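Long-range contacts in epimerase family protein SDR39U1 (Homo sapiens, PDB 4B4O), which probably acts as an NADP-dependent oxidoreductase of the short-chain dehydrogenase/reductase superfamily, and binds NADPH in a Rossmann-type fold: residues T85-A90 with E140-L145; L105-A110 with V154-V159; P174-L179 with A234-R239. The protein carries 3 engineered substitutions. One frame throughout, in Å; residues are numbered along the deposited sequence.

Overall arrangement
Followed from the N terminus, the chain enters contact 1 on helix 72-95 and contact 2 on strand 102-108. It then passes through helix 131-143, which closes contact 1, and strand 151-161, which closes contact 2. The two loops therefore cross: each opens before the other has closed. They also touch, because Glu140 of contact 1 bonds to Thr107 and Arg156 of contact 2, tying a helix layer to the parallel sheet that carries NADPH. Contact 3 follows in series, joining the end of helix 166-176 to that of helix 225-236. Its centre lies about 28 Å from that of contact 2 and about 41 Å from that of contact 1.

Contact 1 (T85-A90 with E140-L145); sequences TTQLLA and EAAARL
Thr86 lays its methyl CG2 against the last helical turn of 140-145, where it meets the backbone N of Ala143 at 3.4 Å and overlaps the CB methyls of Ala142 and Ala143. The first torsion accounts for this: with OG1 anti to the carbonyl carbon (chi1 -59°), CG2 is left anti to the backbone N and reaches across the interface. OG1, on the other branch, is hydrogen-bonded to Arg82 O of the same helix and to Asn57 ND2 of strand 54-57, so Thr86 offers carbon to helix 131-143. One turn further on, the Ala90 methyl faces the carbonyl of Ala142, with CB 3.5 Å from Ala142 O. Small side chains at these positions allow a close backbone approach, the CA atoms of Gln87 and Ala142 being 5.1 Å apart. The two helices, 72-95 and 131-143, are neighbours in one layer of the Rossmann-type fold, and both rest on strand 102-108: Thr86 and Ala143 touch Leu105, while Leu145 touches Trp103. Beyond the end of helix 131-143, Leu145 swings its branch back over helix 72-95. Its CG is anti to the carbonyl carbon (chi1 -54°), and CD2 comes to 3.6 Å from Ala90 O and 4.2 Å from Ala90 CB, with Ile93 and Thr94 also against the side chain. At the partly exposed margin the Gln87 chain bends so that NE2 approaches the Ala142 methyl at 4.2 Å, a packing distance.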
loop_
_atom_site.group_PDB
_atom_site.type_symbol
_atom_site.label_atom_id
_atom_site.label_comp_id
_atom_site.label_asym_id
_atom_site.label_seq_id
_atom_site.Cartn_x
_atom_site.Cartn_y
_atom_site.Cartn_z
ATOM N N THR A 85 5.310 -2.078 15.026
ATOM C CA THR A 85 5.814 -0.786 14.531
ATOM C C THR A 85 4.737 0.295 14.605
ATOM O O THR A 85 4.996 1.400 15.069
ATOM C CB THR A 85 6.362 -0.849 13.091
ATOM O OG1 THR A 85 5.317 -1.229 12.191
ATOM C CG2 THR A 85 7.541 -1.806 13.013
ATOM N N THR A 86 3.519 -0.041 14.204
ATOM C CA THR A 86 2.429 0.922 14.270
ATOM C C THR A 86 2.152 1.361 15.717
ATOM O O THR A 86 1.976 2.541 16.000
ATOM C CB THR A 86 1.150 0.365 13.602
ATOM O OG1 THR A 86 1.434 0.051 12.235
ATOM C CG2 THR A 86 -0.019 1.375 13.660
ATOM N N GLN A 87 2.119 0.407 16.626
ATOM C CA GLN A 87 1.787 0.691 18.029
ATOM C C GLN A 87 2.870 1.534 18.658
ATOM O O GLN A 87 2.599 2.433 19.445
ATOM C CB GLN A 87 1.586 -0.627 18.782
ATOM C CG GLN A 87 1.266 -0.483 20.257
ATOM C CD GLN A 87 0.002 -1.255 20.675
ATOM O OE1 GLN A 87 0.008 -2.069 21.631
ATOM N NE2 GLN A 87 -1.100 -0.990 19.963
ATOM N N LEU A 88 4.107 1.266 18.264
ATOM C CA LEU A 88 5.266 1.952 18.818
ATOM C C LEU A 88 5.237 3.423 18.431
ATOM O O LEU A 88 5.556 4.298 19.234
ATOM C CB LEU A 88 6.550 1.300 18.300
ATOM C CG LEU A 88 7.757 1.142 19.241
ATOM C CD1 LEU A 88 7.424 0.957 20.713
ATOM C CD2 LEU A 88 8.585 -0.049 18.728
ATOM N N LEU A 89 4.864 3.684 17.186
ATOM C CA LEU A 89 4.692 5.046 16.703
ATOM C C LEU A 89 3.512 5.732 17.376
ATOM O O LEU A 89 3.611 6.891 17.796
ATOM C CB LEU A 89 4.507 5.057 15.174
ATOM C CG LEU A 89 5.800 5.195 14.362
ATOM C CD1 LEU A 89 5.621 4.935 12.865
ATOM C CD2 LEU A 89 6.384 6.576 14.616
ATOM N N ALA A 90 2.396 5.017 17.475
ATOM C CA ALA A 90 1.193 5.533 18.135
ATOM C C ALA A 90 1.452 5.979 19.579
ATOM O O ALA A 90 1.123 7.092 19.956
ATOM C CB ALA A 90 0.098 4.480 18.096
ATOM N N GLU A 140 -5.191 -1.188 11.815
ATOM C CA GLU A 140 -5.799 0.118 11.993
ATOM C C GLU A 140 -6.050 0.387 13.466
ATOM O O GLU A 140 -5.823 1.496 13.944
ATOM C CB GLU A 140 -7.080 0.235 11.152
ATOM C CG GLU A 140 -6.754 0.220 9.660
ATOM C CD GLU A 140 -7.960 0.307 8.715
ATOM O OE1 GLU A 140 -9.100 0.542 9.172
ATOM O OE2 GLU A 140 -7.732 0.147 7.486
ATOM N N ALA A 141 -6.485 -0.628 14.203
ATOM C CA ALA A 141 -6.694 -0.463 15.647
ATOM C C ALA A 141 -5.404 -0.022 16.335
ATOM O O ALA A 141 -5.427 0.767 17.282
ATOM C CB ALA A 141 -7.193 -1.757 16.264
ATOM N N ALA A 142 -4.284 -0.574 15.881
ATOM C CA ALA A 142 -2.995 -0.312 16.477
ATOM C C ALA A 142 -2.599 1.157 16.287
ATOM O O ALA A 142 -1.897 1.729 17.119
ATOM C CB ALA A 142 -1.964 -1.251 15.882
ATOM N N ALA A 143 -3.057 1.750 15.194
ATOM C CA ALA A 143 -2.735 3.136 14.887
ATOM C C ALA A 143 -3.622 4.138 15.616
ATOM O O ALA A 143 -3.295 5.324 15.653
ATOM C CB ALA A 143 -2.831 3.371 13.378
ATOM N N ARG A 144 -4.761 3.694 16.143
ATOM C CA ARG A 144 -5.822 4.633 16.522
ATOM C C ARG A 144 -5.464 5.409 17.787
ATOM O O ARG A 144 -5.265 4.834 18.830
ATOM C CB ARG A 144 -7.159 3.901 16.708
ATOM C CG ARG A 144 -8.421 4.718 17.148
ATOM C CD ARG A 144 -9.626 3.995 16.602
ATOM N NE ARG A 144 -9.681 3.933 15.135
ATOM C CZ ARG A 144 -9.839 2.839 14.365
ATOM N NH1 ARG A 144 -10.018 1.622 14.875
ATOM N NH2 ARG A 144 -9.820 2.982 13.029
ATOM N N LEU A 145 -5.387 6.722 17.657
ATOM C CA LEU A 145 -5.128 7.621 18.766
ATOM C C LEU A 145 -6.459 8.068 19.344
ATOM O O LEU A 145 -7.406 8.308 18.602
ATOM C CB LEU A 145 -4.379 8.868 18.302
ATOM C CG LEU A 145 -3.057 8.729 17.522
ATOM C CD1 LEU A 145 -2.576 10.077 16.987
ATOM C CD2 LEU A 145 -2.005 8.092 18.428
#

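Contact 2 (L105-A110 with V154-V159). With NDP (NADPH dihydro-nicotinamide-adenine-dinucleotide phosphate), chain I.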
loop_
_atom_site.group_PDB
_atom_site.type_symbol
_atom_site.label_atom_id
_atom_site.label_comp_id
_atom_site.label_asym_id
_atom_site.label_seq_id
_atom_site.Cartn_x
_atom_site.Cartn_y
_atom_site.Cartn_z
ATOM N N LEU A 105 -1.528 6.130 8.152
ATOM C CA LEU A 105 -1.169 4.712 8.019
ATOM C C LEU A 105 -1.584 4.194 6.671
ATOM O O LEU A 105 -2.603 4.622 6.119
ATOM C CB LEU A 105 -1.877 3.882 9.088
ATOM C CG LEU A 105 -1.491 2.406 9.124
ATOM C CD1 LEU A 105 0.012 2.240 9.322
ATOM C CD2 LEU A 105 -2.242 1.718 10.247
ATOM N N VAL A 106 -0.765 3.307 6.113
ATOM C CA VAL A 106 -1.130 2.609 4.880
ATOM C C VAL A 106 -1.519 1.206 5.261
ATOM O O VAL A 106 -0.752 0.497 5.914
ATOM C CB VAL A 106 0.016 2.559 3.835
ATOM C CG1 VAL A 106 -0.292 1.554 2.737
ATOM C CG2 VAL A 106 0.266 3.926 3.212
ATOM N N THR A 107 -2.731 0.810 4.885
ATOM C CA THR A 107 -3.134 -0.595 4.988
ATOM C C THR A 107 -3.614 -1.034 3.596
ATOM O O THR A 107 -3.059 -0.570 2.585
ATOM C CB THR A 107 -4.153 -0.806 6.113
ATOM O OG1 THR A 107 -5.399 -0.187 5.772
ATOM C CG2 THR A 107 -3.642 -0.195 7.411
ATOM N N GLY A 108 -4.589 -1.929 3.519
ATOM C CA GLY A 108 -4.910 -2.560 2.245
ATOM C C GLY A 108 -6.376 -2.758 1.946
ATOM O O GLY A 108 -7.213 -2.792 2.833
ATOM N N VAL A 109 -6.680 -2.900 0.669
ATOM C CA VAL A 109 -8.048 -3.148 0.235
ATOM C C VAL A 109 -8.512 -4.552 0.608
ATOM O O VAL A 109 -9.693 -4.872 0.461
ATOM C CB VAL A 109 -8.235 -2.934 -1.287
ATOM C CG1 VAL A 109 -8.025 -1.478 -1.661
ATOM C CG2 VAL A 109 -7.351 -3.873 -2.074
ATOM N N ALA A 110 -7.598 -5.390 1.079
ATOM C CA ALA A 110 -7.954 -6.702 1.626
ATOM C C ALA A 110 -9.059 -6.621 2.697
ATOM O O ALA A 110 -9.701 -7.626 3.001
ATOM C CB ALA A 110 -6.716 -7.355 2.208
ATOM N N VAL A 154 -6.118 6.926 7.348
ATOM C CA VAL A 154 -5.712 5.591 6.966
ATOM C C VAL A 154 -5.978 5.470 5.481
ATOM O O VAL A 154 -7.094 5.674 5.040
ATOM C CB VAL A 154 -6.483 4.497 7.725
ATOM C CG1 VAL A 154 -6.195 3.150 7.106
ATOM C CG2 VAL A 154 -6.115 4.504 9.197
ATOM N N VAL A 155 -4.949 5.139 4.718
ATOM C CA VAL A 155 -5.084 4.908 3.286
ATOM C C VAL A 155 -5.036 3.411 3.009
ATOM O O VAL A 155 -3.999 2.765 3.175
ATOM C CB VAL A 155 -3.981 5.664 2.494
ATOM C CG1 VAL A 155 -4.185 5.536 0.993
ATOM C CG2 VAL A 155 -3.961 7.146 2.885
ATOM N N ARG A 156 -6.172 2.845 2.627
ATOM C CA ARG A 156 -6.232 1.443 2.247
ATOM C C ARG A 156 -5.828 1.354 0.779
ATOM O O ARG A 156 -6.570 1.779 -0.114
ATOM C CB ARG A 156 -7.639 0.889 2.433
ATOM C CG ARG A 156 -8.042 0.702 3.892
ATOM C CD ARG A 156 -9.545 0.568 4.055
ATOM N NE ARG A 156 -9.935 0.445 5.459
ATOM C CZ ARG A 156 -11.178 0.444 5.904
ATOM N NH1 ARG A 156 -12.196 0.558 5.062
ATOM N NH2 ARG A 156 -11.406 0.307 7.191
ATOM N N SER A 157 -4.676 0.758 0.512
ATOM C CA SER A 157 -4.105 0.766 -0.827
ATOM C C SER A 157 -4.434 -0.480 -1.636
ATOM O O SER A 157 -4.489 -1.599 -1.116
ATOM C CB SER A 157 -2.585 0.891 -0.729
ATOM O OG SER A 157 -1.988 0.968 -2.011
ATOM N N GLY A 158 -4.606 -0.282 -2.935
ATOM C CA GLY A 158 -4.617 -1.387 -3.889
ATOM C C GLY A 158 -3.191 -1.730 -4.282
ATOM O O GLY A 158 -2.254 -1.348 -3.600
ATOM N N VAL A 159 -3.037 -2.499 -5.355
ATOM C CA VAL A 159 -1.737 -2.941 -5.819
ATOM C C VAL A 159 -1.020 -1.733 -6.378
ATOM O O VAL A 159 -1.550 -1.035 -7.247
ATOM C CB VAL A 159 -1.869 -3.987 -6.934
ATOM C CG1 VAL A 159 -0.563 -4.796 -7.059
ATOM C CG2 VAL A 159 -3.056 -4.895 -6.601
HETATM P PA NDP I . 8.332 -2.719 1.203
HETATM O O1A NDP I . 8.509 -4.214 1.564
HETATM O O2A NDP I . 9.074 -2.116 -0.007
HETATM O O5B NDP I . 8.810 -1.732 2.411
HETATM C C5B NDP I . 8.642 -2.226 3.736
HETATM C C4B NDP I . 9.661 -1.553 4.621
HETATM O O4B NDP I . 9.332 -1.892 5.966
HETATM C C3B NDP I . 11.082 -2.045 4.328
HETATM O O3B NDP I . 11.882 -1.087 3.577
HETATM C C2B NDP I . 11.688 -2.266 5.705
HETATM O O2B NDP I . 12.438 -1.143 6.143
HETATM C C1B NDP I . 10.503 -2.361 6.617
HETATM N N9A NDP I . 10.337 -3.784 6.921
HETATM C C8A NDP I . 10.378 -4.895 6.115
HETATM N N7A NDP I . 10.218 -6.037 6.909
HETATM C C5A NDP I . 10.088 -5.622 8.197
HETATM C C6A NDP I . 9.884 -6.232 9.515
HETATM N N6A NDP I . 9.749 -7.567 9.662
HETATM N N1A NDP I . 9.814 -5.430 10.598
HETATM C C2A NDP I . 9.951 -4.080 10.460
HETATM N N3A NDP I . 10.112 -3.439 9.283
HETATM C C4A NDP I . 10.168 -4.152 8.181
HETATM O O3 NDP I . 6.721 -2.596 1.100
HETATM P PN NDP I . 5.960 -1.460 0.248
HETATM O O1N NDP I . 6.806 -0.196 0.251
HETATM O O2N NDP I . 5.557 -2.022 -1.082
HETATM O O5D NDP I . 4.586 -1.243 1.129
HETATM C C5D NDP I . 4.788 -0.683 2.447
HETATM C C4D NDP I . 3.600 -0.930 3.354
HETATM O O4D NDP I . 2.454 -0.730 2.535
HETATM C C3D NDP I . 3.485 -2.369 3.896
HETATM O O3D NDP I . 3.014 -2.356 5.282
HETATM C C2D NDP I . 2.503 -3.049 2.936
HETATM O O2D NDP I . 1.601 -4.022 3.477
HETATM C C1D NDP I . 1.626 -1.895 2.528
HETATM N N1N NDP I . 0.972 -2.087 1.221
HETATM C C2N NDP I . 1.684 -2.297 0.105
HETATM C C3N NDP I . 1.059 -2.474 -1.109
HETATM C C7N NDP I . 1.895 -2.689 -2.317
HETATM O O7N NDP I . 3.085 -2.390 -2.251
HETATM N N7N NDP I . 1.369 -3.186 -3.433
HETATM C C4N NDP I . -0.423 -2.386 -1.240
HETATM C C5N NDP I . -1.099 -2.140 0.029
HETATM C C6N NDP I . -0.373 -1.996 1.197
HETATM P P2B NDP I . 13.894 -1.386 6.895
HETATM O O1X NDP I . 13.568 -1.819 8.309
HETATM O O2X NDP I . 14.656 -2.481 6.090
HETATM O O3X NDP I . 14.397 0.074 6.779
#
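Leu105 and Val155 begin the tight part of this contact, where Val155 N donates to Leu105 O at 2.8 Å with an N-H...O angle of 168°. The bonding then alternates between the strands: Thr107 N to Val155 O at 2.9 Å, Ser157 N to Thr107 O, and last Val109 N to Ser157 O at 3.1 Å. CA-H...O contacts, such as Val106 CA to Val155 O, fill the intervals. On one face Thr107 and Arg156 lie side by side, with OG1 3.4 Å from Arg156 CG. The polar ends of both meet helix 131-143, where Glu140 OE2 is hydrogen-bonded to Thr107 OG1 and forms a salt bridge with Arg156 NE. This is a parallel strand pair joined by a beta-alpha-beta crossover through that helix, at the centre of the Rossmann-type sheet, with the cofactor across the C-terminal strand ends. The other face carries Val106 and Ser157, which line the nicotinamide side of the NADPH pocket. Val106 CG1 touches the ribose at O4D, and Ser157 CB lies 3.5 Å from C5N. Ser157 OG, anti to the backbone N (chi1 -177°), donates to Gly158 O at 2.8 Å, and that same carbonyl faces C4N. A glycine in place of Ser157 would remove CB and OG together, which is likely to open a gap beside C5N and leave Gly158 O without this donor. The packing loosens after the last bond, where the chain leaves strand 102-108: besides its N-H, Val109 lays CG1 3.6 Å from Ser157 O, with Gly158 N next. At the other end of the pair, Val154 is partly exposed.

Contact 3 (P174-L179 with A234-R239); sequences PFRLGL and AALGRR
With CG anti to the carbonyl carbon (chi1 -82°) and a bend at chi2 (-53°), the Arg238 chain folds across the end of helix 166-176 and brings NE to Arg176 O. The resulting hydrogen bond is 2.7 Å long, with an N-H...O angle of 161°. The carbonyl oxygen lies in the guanidinium plane, so the donor meets it through the group's edge, while the aliphatic part of the chain runs over the same turn, CG standing 3.6 Å from Phe175 O. Within the same segment as Arg238, Leu236 supplies the apolar part: CD1 packs on Phe175 CB at 3.7 Å, and CD2 meets Arg176 CG, the two side chains crossing at about a right angle. Both helices, 166-176 and 225-236, finish in a Schellman motif. At Gly178, with positive phi, Leu179 N and Gly178 N bond back to Pro174 O and Phe175 O, and Gly237 plays the equivalent part at the other end. The contact therefore joins two C-terminal helix ends, far from the cofactor. At Gly178 the two segments also approach, its CA 3.5 Å from Arg239 O in a CA-H...O contact. Two waters bridge the segments as well. Water 1 donates to both Phe175 O and Arg239 O, and water 2 donates to Gly178 O while accepting from Arg239 NH2 at 2.9 Å. The arginines lie on the exposed side, where Arg176 NE and Arg238 NH2 stay 5.7 Å apart, a separation at which solvent would probably moderate their like charges. On the inner side, the Phe175 ring meets that of Phe232.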
loop_
_atom_site.group_PDB
_atom_site.type_symbol
_atom_site.label_atom_id
_atom_site.label_comp_id
_atom_site.label_asym_id
_atom_site.label_seq_id
_atom_site.Cartn_x
_atom_site.Cartn_y
_atom_site.Cartn_z
ATOM N N PRO A 174 9.074 -11.187 -16.888
ATOM C CA PRO A 174 8.296 -12.181 -17.610
ATOM C C PRO A 174 7.387 -11.576 -18.674
ATOM O O PRO A 174 7.338 -12.074 -19.797
ATOM C CB PRO A 174 7.470 -12.850 -16.501
ATOM C CG PRO A 174 8.303 -12.701 -15.284
ATOM C CD PRO A 174 8.965 -11.366 -15.426
ATOM N N PHE A 175 6.672 -10.518 -18.328
ATOM C CA PHE A 175 5.829 -9.855 -19.305
ATOM C C PHE A 175 6.641 -9.372 -20.505
ATOM O O PHE A 175 6.236 -9.586 -21.658
ATOM C CB PHE A 175 5.055 -8.688 -18.686
ATOM C CG PHE A 175 3.709 -9.065 -18.174
ATOM C CD1 PHE A 175 3.557 -9.693 -16.944
ATOM C CD2 PHE A 175 2.565 -8.805 -18.936
ATOM C CE1 PHE A 175 2.297 -10.054 -16.475
ATOM C CE2 PHE A 175 1.298 -9.165 -18.466
ATOM C CZ PHE A 175 1.173 -9.800 -17.241
ATOM N N ARG A 176 7.790 -8.758 -20.240
ATOM C CA ARG A 176 8.675 -8.322 -21.307
ATOM C C ARG A 176 9.139 -9.441 -22.216
ATOM O O ARG A 176 9.477 -9.195 -23.363
ATOM C CB ARG A 176 9.885 -7.595 -20.734
ATOM C CG ARG A 176 9.565 -6.174 -20.323
ATOM C CD ARG A 176 10.758 -5.495 -19.672
ATOM N NE ARG A 176 11.802 -5.211 -20.649
ATOM C CZ ARG A 176 13.051 -4.844 -20.342
ATOM N NH1 ARG A 176 13.412 -4.729 -19.063
ATOM N NH2 ARG A 176 13.955 -4.601 -21.302
ATOM N N LEU A 177 9.160 -10.664 -21.705
ATOM C CA LEU A 177 9.614 -11.810 -22.469
ATOM C C LEU A 177 8.482 -12.580 -23.125
ATOM O O LEU A 177 8.698 -13.644 -23.708
ATOM C CB LEU A 177 10.442 -12.739 -21.565
ATOM C CG LEU A 177 11.867 -12.270 -21.211
ATOM C CD1 LEU A 177 12.436 -13.166 -20.132
ATOM C CD2 LEU A 177 12.797 -12.249 -22.412
ATOM N N GLY A 178 7.271 -12.063 -23.013
ATOM C CA GLY A 178 6.098 -12.717 -23.598
ATOM C C GLY A 178 5.510 -13.878 -22.786
ATOM O O GLY A 178 4.736 -14.685 -23.333
ATOM N N LEU A 179 5.836 -13.906 -21.485
ATOM C CA LEU A 179 5.364 -14.940 -20.566
ATOM C C LEU A 179 4.222 -14.435 -19.686
ATOM O O LEU A 179 3.747 -15.146 -18.819
ATOM C CB LEU A 179 6.504 -15.438 -19.703
ATOM C CG LEU A 179 7.720 -16.039 -20.417
ATOM C CD1 LEU A 179 8.795 -16.366 -19.387
ATOM C CD2 LEU A 179 7.388 -17.263 -21.259
ATOM N N ALA A 234 0.067 -4.804 -24.257
ATOM C CA ALA A 234 -0.001 -3.752 -25.265
ATOM C C ALA A 234 1.062 -2.698 -24.986
ATOM O O ALA A 234 1.792 -2.322 -25.885
ATOM C CB ALA A 234 -1.401 -3.141 -25.354
ATOM N N ALA A 235 1.202 -2.263 -23.749
ATOM C CA ALA A 235 2.145 -1.186 -23.429
ATOM C C ALA A 235 3.582 -1.587 -23.672
ATOM O O ALA A 235 4.428 -0.731 -23.924
ATOM C CB ALA A 235 1.980 -0.708 -21.982
ATOM N N LEU A 236 3.873 -2.880 -23.549
ATOM C CA LEU A 236 5.245 -3.392 -23.772
ATOM C C LEU A 236 5.465 -3.870 -25.213
ATOM O O LEU A 236 6.576 -4.179 -25.606
ATOM C CB LEU A 236 5.540 -4.551 -22.802
ATOM C CG LEU A 236 5.510 -4.232 -21.303
ATOM C CD1 LEU A 236 5.394 -5.536 -20.514
ATOM C CD2 LEU A 236 6.688 -3.378 -20.870
ATOM N N GLY A 237 4.383 -3.935 -25.983
ATOM C CA GLY A 237 4.422 -4.478 -27.342
ATOM C C GLY A 237 4.644 -5.991 -27.395
ATOM O O GLY A 237 5.376 -6.478 -28.250
ATOM N N ARG A 238 4.001 -6.720 -26.486
ATOM C CA ARG A 238 4.241 -8.147 -26.344
ATOM C C ARG A 238 2.983 -8.947 -26.266
ATOM O O ARG A 238 1.949 -8.482 -25.744
ATOM C CB ARG A 238 4.973 -8.420 -25.038
ATOM C CG ARG A 238 6.464 -8.252 -24.976
ATOM C CD ARG A 238 7.301 -8.974 -26.001
ATOM N NE ARG A 238 8.560 -8.285 -25.738
ATOM C CZ ARG A 238 9.098 -7.267 -26.391
ATOM N NH1 ARG A 238 8.626 -6.836 -27.544
ATOM N NH2 ARG A 238 10.203 -6.753 -25.862
ATOM N N ARG A 239 3.100 -10.182 -26.727
ATOM C CA ARG A 239 2.129 -11.238 -26.459
ATOM C C ARG A 239 1.938 -11.398 -24.952
ATOM O O ARG A 239 2.919 -11.479 -24.224
ATOM C CB ARG A 239 2.668 -12.572 -27.005
ATOM C CG ARG A 239 3.115 -12.590 -28.472
ATOM C CD ARG A 239 3.763 -13.923 -28.880
ATOM N NE ARG A 239 4.864 -14.306 -27.967
ATOM C CZ ARG A 239 6.174 -14.418 -28.285
ATOM N NH1 ARG A 239 6.632 -14.193 -29.524
ATOM N NH2 ARG A 239 7.050 -14.767 -27.326
HETATM O O HOH W 1 3.710 -10.900 -21.867
HETATM O O HOH W 2 5.461 -16.399 -25.573
#